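Local coordinates for spike protein P1 (Pseudoalteromonas phage pm2, PDB 2VVE) that binds the host-cell receptor as the spike of a marine lipid-containing bacteriophage, standing at the fivefold vertices of the virion, at residues N111-F116 and R203-E208; A95-A100 and D225-T230; A36-P41 and A247-E252. All blocks are in the same frame, centred on the assembly; numbering follows the deposited sequence.

Interaction 1 of 3, residues N111-F116 and R203-E208; sequences NNVPFF and RVFPVE
Arg-203 lays its guanidinium flat on the ring of Phe-115, the two centres 4.1 Å apart and the planes only 16° from parallel. The stack begins lower down the side chain, where CD of Arg-203 sits over the same ring face, 3.6 Å from the Phe-115 centroid. A bend at chi3 (-69°) then carries the flat group outward over CE1 and CZ. Salt bridges from NE to Asp-117 and from NH1 to Glu-109 hold the charged end and help fix its rotation.

Val-204 makes the regular backbone pairing, an antiparallel hydrogen-bonded pair with Phe-116: Phe-116 N donates to Val-204 O at 3.0 Å, and Val-204 N to Phe-116 O at 2.8 Å. On the same side of the sheet, the Phe-116 ring folds back over its partner, with CB of Val-204 over one face of it and CG1 of Val-204 against CZ. This is where the loop after helix 105-110 enters strand 116-120 and joins strand 200-208, in a beta domain whose antiparallel sheets are consistent with the viral jelly-roll.

Phe-205 packs against helix 105-110 through Leu-108 and receives CB of Phe-115 over its ring, 3.7 Å from CD1 of Phe-205. The Phe-115 ring itself turns an edge toward the Phe-205 face in an offset edge-to-face pair, planes at 62°. At the rim of Phe-205, near its plane, lies the carbonyl oxygen of Val-113.

Pro-206 brings CG to the edge of the Phe-116 ring, and one water donates to both Pro-206 O and Pro-114 O, at 2.7 Å each. Val-207 ends the row, its CG1 meeting CG1 of Val-113 at 3.9 Å.

Interaction 2 of 3, residues A95-A100 and D225-T230; sequences ARAKYA and DESFTT
Lys-98 and Glu-226 are joined by a single backbone bridge, CA to CA 4.4 Å, where the loop 95-100 crosses the turn that leads into strand 229-236. Strands 88-91 and 229-236 are antiparallel neighbours in one sheet of a jelly-roll-like domain, and here the chain after the first still follows the chain that leads into the second. Main-chain bonds Ala-97 N to Thr-229 O and Tyr-99 N to Asp-225 O flank a third, Ser-227 N to Ala-97 O.

Ser-227 contributes to the contact through both its backbone and its side chain. Its OG donates to Ala-97 O at 2.7 Å from above the carbonyl plane, so that this oxygen is held by two donors of one residue. The same OG accepts from Thr-229 N, an ST turn, with chi1 of 70° placing it to do both. CB of Ser-227 lies over the centre of the Tyr-99 ring, 3.6 Å from the centroid. Tyr-99 OH hydrogen-bonds His-221 ND1 and passes CE2 of Phe-228 at 3.5 Å.

Arg-96 bends at chi3 (56°) and grips Ser-227 O side-on with NE and NH2, the oxygen lying near the guanidinium plane. Arg-96 NE, 2.7 Å from Ser-227 O, comes in almost in line with that carbonyl; Arg-96 NH2, 3.0 Å from Ser-227 O, stands above its plane and has a salt bridge to Asp-143. The Glu-226 side chain crosses that of Arg-96 at about a right angle without a salt bridge, but a water bound by Arg-96 N donates to Glu-226 OE1 at 2.9 Å.

Interaction 3 of 3, residues A36-P41 and A247-E252; sequences ASIKSP and AQILME
Ile-38 and Ile-249 meet side by side on one face of an antiparallel sheet, where CD1 of Ile-249 is 3.7 Å from both CG1 and CG2 of Ile-38. The chi2 of Ile-249 (-67°) folds CD1 back to make that double contact. The sheet, with strand order 11-19, 245-253, 33-39, 69-72, belongs to the jelly-roll domain near the chain's N-terminus, and its strand 245-253 is supplied by the C-terminal end of the chain.

Two hydrogen-bonded pairs hold the strands in register on either side of the isoleucines. Ser-37 N donates to Leu-250 O at 2.8 Å, and Leu-250 N returns a nearly straight bond to Ser-37 O. Lys-39 and Gln-248 repeat the exchange, with Gln-248 N to Lys-39 O at 2.8 Å. Between these bonds, CA of Ile-38 approaches Gln-248 O at 3.2 Å in a CA-H...O contact.

Further out, Phe-15 and Ile-17 of strand 11-19 pack on Ile-249, Phe-70 and Ile-72 of strand 69-72 on Ile-38, and Leu-26 of the other sheet also reaches Ile-38, so the isoleucine pair faces the interior of the sandwich. The opposite face, bearing Ser-37, Lys-39, Gln-248 and Leu-250, meets a second subunit: Leu-250 touches Ile-46 there, and Lys-39 NZ forms a salt bridge with Glu-65 OE2 of that subunit.

In the fold
Interactions 1 and 2 adjoin in one domain, their centres 10 Å apart, and share polar ties: Glu-208 OE1 lies 2.6 Å from Thr-229 OG1 and Lys-98 NZ 2.9 Å from Asn-112 O, both probable hydrogen bonds. Interaction 2 is nearer the calcium ion bound by Ser-150, Asp-212 and Asp-214, with the side chain of Phe-228 about 9 Å from the metal. Interaction 3 belongs to the other domain, on the opposite side of the chain's centre; its nearest atoms are about 17 Å from interaction 1 and about 29 Å from interaction 2. In sequence, however, its two strands bracket both other contacts: the chain leaves the jelly-roll domain of interaction 3, builds the domain of interactions 1 and 2, and returns to add a last strand.

Interaction 1 of 3, residues N111-F116 and R203-E208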
# COMPACT_ATOMS: atom_id res chain seq x y z
N ASN A 111 -25.30 21.81 -9.04
CA ASN A 111 -26.72 22.04 -8.82
C ASN A 111 -27.40 20.80 -8.25
O ASN A 111 -28.63 20.68 -8.29
CB ASN A 111 -27.37 22.51 -10.11
CG ASN A 111 -27.13 23.98 -10.38
OD1 ASN A 111 -27.78 24.84 -9.77
ND2 ASN A 111 -26.18 24.28 -11.26
N ASN A 112 -26.58 19.92 -7.69
CA ASN A 112 -27.04 18.74 -6.97
C ASN A 112 -27.94 17.81 -7.76
O ASN A 112 -28.96 17.34 -7.24
CB ASN A 112 -27.71 19.15 -5.65
CG ASN A 112 -26.71 19.73 -4.65
OD1 ASN A 112 -25.50 19.57 -4.81
ND2 ASN A 112 -27.22 20.41 -3.64
N VAL A 113 -27.57 17.55 -9.02
CA VAL A 113 -28.22 16.50 -9.80
C VAL A 113 -27.56 15.16 -9.44
O VAL A 113 -26.37 14.97 -9.73
CB VAL A 113 -28.13 16.78 -11.33
CG1 VAL A 113 -28.79 15.63 -12.15
CG2 VAL A 113 -28.73 18.15 -11.69
N PRO A 114 -28.30 14.24 -8.77
CA PRO A 114 -27.71 12.94 -8.43
C PRO A 114 -27.16 12.17 -9.62
O PRO A 114 -27.75 12.17 -10.71
CB PRO A 114 -28.88 12.19 -7.77
CG PRO A 114 -29.69 13.29 -7.15
CD PRO A 114 -29.66 14.36 -8.22
N PHE A 115 -26.03 11.52 -9.39
CA PHE A 115 -25.38 10.73 -10.43
C PHE A 115 -24.94 9.37 -9.89
O PHE A 115 -24.98 9.10 -8.67
CB PHE A 115 -24.16 11.49 -10.99
CG PHE A 115 -23.10 11.78 -9.95
CD1 PHE A 115 -22.19 10.80 -9.55
CD2 PHE A 115 -23.02 13.05 -9.36
CE1 PHE A 115 -21.22 11.08 -8.59
CE2 PHE A 115 -22.06 13.34 -8.40
CZ PHE A 115 -21.15 12.35 -8.01
N PHE A 116 -24.53 8.50 -10.80
CA PHE A 116 -23.83 7.28 -10.41
C PHE A 116 -22.75 7.05 -11.45
O PHE A 116 -22.81 7.60 -12.55
CB PHE A 116 -24.80 6.10 -10.30
CG PHE A 116 -25.42 5.69 -11.60
CD1 PHE A 116 -24.81 4.70 -12.39
CD2 PHE A 116 -26.59 6.29 -12.06
CE1 PHE A 116 -25.37 4.31 -13.59
CE2 PHE A 116 -27.15 5.91 -13.29
CZ PHE A 116 -26.53 4.91 -14.05
N ARG A 203 -19.43 8.85 -15.67
CA ARG A 203 -20.44 9.36 -14.73
C ARG A 203 -21.76 9.57 -15.47
O ARG A 203 -21.78 10.11 -16.59
CB ARG A 203 -19.97 10.66 -14.08
CG ARG A 203 -20.89 11.22 -13.00
CD ARG A 203 -20.09 12.05 -12.00
NE ARG A 203 -19.21 11.17 -11.20
CZ ARG A 203 -18.32 11.60 -10.31
NH1 ARG A 203 -18.16 12.90 -10.10
NH2 ARG A 203 -17.59 10.72 -9.62
N VAL A 204 -22.85 9.15 -14.83
CA VAL A 204 -24.19 9.15 -15.42
C VAL A 204 -25.18 9.97 -14.58
O VAL A 204 -25.34 9.70 -13.39
CB VAL A 204 -24.76 7.70 -15.58
CG1 VAL A 204 -26.12 7.72 -16.29
CG2 VAL A 204 -23.76 6.79 -16.30
N PHE A 205 -25.83 10.95 -15.22
CA PHE A 205 -26.86 11.78 -14.58
C PHE A 205 -28.25 11.44 -15.17
O PHE A 205 -28.55 11.79 -16.32
CB PHE A 205 -26.60 13.28 -14.80
CG PHE A 205 -25.28 13.77 -14.26
CD1 PHE A 205 -25.22 14.43 -13.03
CD2 PHE A 205 -24.11 13.63 -15.00
CE1 PHE A 205 -24.01 14.91 -12.54
CE2 PHE A 205 -22.88 14.11 -14.51
CZ PHE A 205 -22.84 14.74 -13.28
N PRO A 206 -29.09 10.73 -14.40
CA PRO A 206 -30.48 10.54 -14.84
C PRO A 206 -31.27 11.84 -14.68
O PRO A 206 -31.37 12.38 -13.57
CB PRO A 206 -31.00 9.44 -13.90
CG PRO A 206 -29.78 8.84 -13.24
CD PRO A 206 -28.82 10.00 -13.15
N VAL A 207 -31.81 12.35 -15.79
CA VAL A 207 -32.47 13.66 -15.80
C VAL A 207 -33.76 13.69 -16.59
O VAL A 207 -34.02 12.82 -17.44
CB VAL A 207 -31.54 14.76 -16.40
CG1 VAL A 207 -30.22 14.84 -15.64
CG2 VAL A 207 -31.30 14.53 -17.89
N GLU A 208 -34.58 14.72 -16.32
CA GLU A 208 -35.69 15.08 -17.20
C GLU A 208 -35.21 16.21 -18.15
O GLU A 208 -34.74 17.24 -17.68
CB GLU A 208 -36.90 15.54 -16.37
CG GLU A 208 -38.09 16.01 -17.22
CD GLU A 208 -38.51 14.99 -18.28
OE1 GLU A 208 -38.97 13.87 -17.91
OE2 GLU A 208 -38.39 15.30 -19.49
O HOH W 1 -30.45 12.33 -11.01

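Interaction 2 of 3, residues A95-A100 and D225-T230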
# COMPACT_ATOMS: atom_id res chain seq x y z
N ALA A 95 -36.66 10.09 -4.86
CA ALA A 95 -36.74 11.53 -5.12
C ALA A 95 -37.00 11.81 -6.59
O ALA A 95 -36.43 11.15 -7.46
CB ALA A 95 -35.46 12.21 -4.69
N ARG A 96 -37.85 12.80 -6.86
CA ARG A 96 -38.11 13.23 -8.23
C ARG A 96 -36.81 13.71 -8.89
O ARG A 96 -36.01 14.41 -8.25
CB ARG A 96 -39.13 14.36 -8.23
CG ARG A 96 -40.53 13.91 -7.77
CD ARG A 96 -41.34 15.05 -7.16
NE ARG A 96 -41.47 16.18 -8.08
CZ ARG A 96 -42.11 17.32 -7.80
NH1 ARG A 96 -42.70 17.50 -6.62
NH2 ARG A 96 -42.15 18.27 -8.71
N ALA A 97 -36.63 13.37 -10.16
CA ALA A 97 -35.43 13.75 -10.90
C ALA A 97 -35.51 15.24 -11.27
O ALA A 97 -36.61 15.78 -11.45
CB ALA A 97 -35.30 12.92 -12.16
N LYS A 98 -34.36 15.89 -11.39
CA LYS A 98 -34.35 17.31 -11.77
C LYS A 98 -34.42 17.56 -13.28
O LYS A 98 -33.95 16.75 -14.09
CB LYS A 98 -33.15 18.04 -11.15
CG LYS A 98 -33.20 18.01 -9.63
CD LYS A 98 -31.97 18.55 -8.95
CE LYS A 98 -32.22 18.59 -7.45
NZ LYS A 98 -31.11 19.18 -6.65
N TYR A 99 -35.04 18.69 -13.65
CA TYR A 99 -34.89 19.22 -14.99
C TYR A 99 -33.44 19.60 -15.24
O TYR A 99 -32.83 20.34 -14.45
CB TYR A 99 -35.74 20.48 -15.19
CG TYR A 99 -37.23 20.32 -15.03
CD1 TYR A 99 -38.00 19.72 -16.03
CD2 TYR A 99 -37.89 20.82 -13.90
CE1 TYR A 99 -39.39 19.61 -15.91
CE2 TYR A 99 -39.28 20.70 -13.76
CZ TYR A 99 -40.02 20.10 -14.77
OH TYR A 99 -41.38 19.98 -14.65
N ALA A 100 -32.88 19.15 -16.36
CA ALA A 100 -31.51 19.56 -16.71
C ALA A 100 -31.27 19.68 -18.21
O ALA A 100 -31.58 18.76 -18.98
CB ALA A 100 -30.49 18.60 -16.09
N ASP A 225 -34.96 22.37 -10.98
CA ASP A 225 -36.07 22.07 -10.06
C ASP A 225 -36.45 20.61 -10.21
O ASP A 225 -36.11 19.97 -11.21
CB ASP A 225 -37.31 22.90 -10.39
CG ASP A 225 -37.22 24.35 -9.89
OD1 ASP A 225 -36.30 24.71 -9.13
OD2 ASP A 225 -38.09 25.15 -10.29
N GLU A 226 -37.18 20.08 -9.23
CA GLU A 226 -37.71 18.71 -9.33
C GLU A 226 -38.83 18.63 -10.37
O GLU A 226 -39.76 19.45 -10.37
CB GLU A 226 -38.13 18.18 -7.95
CG GLU A 226 -36.93 17.92 -7.04
CD GLU A 226 -37.22 16.99 -5.86
OE1 GLU A 226 -38.35 17.02 -5.31
OE2 GLU A 226 -36.30 16.23 -5.47
N SER A 227 -38.70 17.67 -11.27
CA SER A 227 -39.63 17.48 -12.38
C SER A 227 -40.80 16.60 -11.96
O SER A 227 -41.01 16.39 -10.76
CB SER A 227 -38.91 16.88 -13.60
OG SER A 227 -38.54 15.53 -13.37
N PHE A 228 -41.57 16.12 -12.93
CA PHE A 228 -42.60 15.13 -12.68
C PHE A 228 -42.10 13.71 -12.98
O PHE A 228 -42.90 12.78 -13.08
CB PHE A 228 -43.84 15.43 -13.53
CG PHE A 228 -44.38 16.81 -13.33
CD1 PHE A 228 -45.07 17.14 -12.17
CD2 PHE A 228 -44.20 17.79 -14.30
CE1 PHE A 228 -45.58 18.43 -11.98
CE2 PHE A 228 -44.69 19.08 -14.13
CZ PHE A 228 -45.39 19.40 -12.96
N THR A 229 -40.79 13.55 -13.08
CA THR A 229 -40.18 12.29 -13.50
C THR A 229 -39.32 11.72 -12.39
O THR A 229 -38.52 12.45 -11.81
CB THR A 229 -39.33 12.52 -14.78
OG1 THR A 229 -40.20 12.92 -15.85
CG2 THR A 229 -38.56 11.25 -15.19
N THR A 230 -39.49 10.43 -12.10
CA THR A 230 -38.68 9.73 -11.10
C THR A 230 -38.04 8.47 -11.68
O THR A 230 -38.73 7.63 -12.29
CB THR A 230 -39.52 9.35 -9.84
OG1 THR A 230 -40.12 10.53 -9.29
CG2 THR A 230 -38.64 8.66 -8.77
O HOH W 2 -38.84 14.28 -4.58

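Interaction 3 of 3, residues A36-P41 and A247-E252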
# COMPACT_ATOMS: atom_id res chain seq x y z
N ALA A 36 -3.10 -22.84 -11.53
CA ALA A 36 -3.80 -21.64 -11.98
C ALA A 36 -3.39 -20.46 -11.10
O ALA A 36 -3.42 -20.56 -9.87
CB ALA A 36 -5.31 -21.86 -11.94
N SER A 37 -2.96 -19.36 -11.72
CA SER A 37 -2.76 -18.10 -10.99
C SER A 37 -3.92 -17.17 -11.32
O SER A 37 -4.17 -16.87 -12.49
CB SER A 37 -1.41 -17.45 -11.33
OG SER A 37 -0.97 -16.52 -10.33
N ILE A 38 -4.62 -16.70 -10.29
CA ILE A 38 -5.91 -16.04 -10.44
C ILE A 38 -5.90 -14.68 -9.73
O ILE A 38 -5.36 -14.54 -8.63
CB ILE A 38 -7.02 -16.93 -9.83
CG1 ILE A 38 -7.01 -18.33 -10.47
CG2 ILE A 38 -8.41 -16.25 -9.93
CD1 ILE A 38 -7.59 -19.41 -9.60
N LYS A 39 -6.54 -13.69 -10.35
CA LYS A 39 -6.77 -12.41 -9.69
C LYS A 39 -8.19 -11.97 -9.98
O LYS A 39 -8.59 -11.87 -11.15
CB LYS A 39 -5.79 -11.32 -10.13
CG LYS A 39 -5.96 -9.98 -9.33
CD LYS A 39 -5.16 -8.81 -9.92
CE LYS A 39 -3.65 -9.06 -9.80
NZ LYS A 39 -2.83 -7.93 -10.33
N SER A 40 -8.94 -11.70 -8.92
CA SER A 40 -10.33 -11.23 -9.03
C SER A 40 -10.39 -9.73 -8.73
O SER A 40 -9.75 -9.28 -7.79
CB SER A 40 -11.23 -11.99 -8.06
OG SER A 40 -12.56 -11.50 -8.09
N PRO A 41 -11.19 -8.97 -9.50
CA PRO A 41 -11.30 -7.55 -9.25
C PRO A 41 -12.24 -7.23 -8.09
O PRO A 41 -12.37 -6.07 -7.70
CB PRO A 41 -11.87 -7.00 -10.57
CG PRO A 41 -12.73 -8.11 -11.07
CD PRO A 41 -12.02 -9.38 -10.66
N ALA A 247 -12.45 -12.36 -13.69
CA ALA A 247 -11.27 -12.92 -13.02
C ALA A 247 -10.20 -13.21 -14.06
O ALA A 247 -10.50 -13.74 -15.13
CB ALA A 247 -11.64 -14.19 -12.27
N GLN A 248 -8.97 -12.83 -13.75
CA GLN A 248 -7.83 -13.03 -14.66
C GLN A 248 -7.23 -14.38 -14.34
O GLN A 248 -6.96 -14.66 -13.17
CB GLN A 248 -6.78 -11.92 -14.43
CG GLN A 248 -7.29 -10.49 -14.66
CD GLN A 248 -7.71 -10.26 -16.10
OE1 GLN A 248 -7.11 -10.80 -17.03
NE2 GLN A 248 -8.76 -9.45 -16.29
N ILE A 249 -7.02 -15.22 -15.35
CA ILE A 249 -6.51 -16.58 -15.15
C ILE A 249 -5.33 -16.86 -16.04
O ILE A 249 -5.39 -16.67 -17.25
CB ILE A 249 -7.58 -17.70 -15.44
CG1 ILE A 249 -8.97 -17.34 -14.91
CG2 ILE A 249 -7.07 -19.09 -14.97
CD1 ILE A 249 -9.09 -17.27 -13.39
N LEU A 250 -4.24 -17.30 -15.43
CA LEU A 250 -3.14 -17.93 -16.14
C LEU A 250 -3.14 -19.39 -15.69
O LEU A 250 -2.98 -19.68 -14.50
CB LEU A 250 -1.82 -17.23 -15.81
CG LEU A 250 -0.61 -17.89 -16.50
CD1 LEU A 250 0.31 -16.83 -17.05
CD2 LEU A 250 0.12 -18.84 -15.56
N MET A 251 -3.36 -20.29 -16.65
CA MET A 251 -3.43 -21.71 -16.37
C MET A 251 -2.24 -22.44 -17.00
O MET A 251 -1.87 -22.16 -18.15
CB MET A 251 -4.72 -22.28 -16.98
CG MET A 251 -4.91 -23.73 -16.66
SD MET A 251 -6.49 -24.31 -17.29
CE MET A 251 -7.64 -23.36 -16.31
N GLU A 252 -1.68 -23.39 -16.25
CA GLU A 252 -0.61 -24.26 -16.75
C GLU A 252 -1.06 -25.72 -16.75
O GLU A 252 -1.66 -26.20 -15.79
CB GLU A 252 0.66 -24.10 -15.91
CG GLU A 252 1.01 -22.62 -15.66
CD GLU A 252 2.22 -22.44 -14.76
OE1 GLU A 252 2.68 -23.43 -14.16
OE2 GLU A 252 2.71 -21.31 -14.67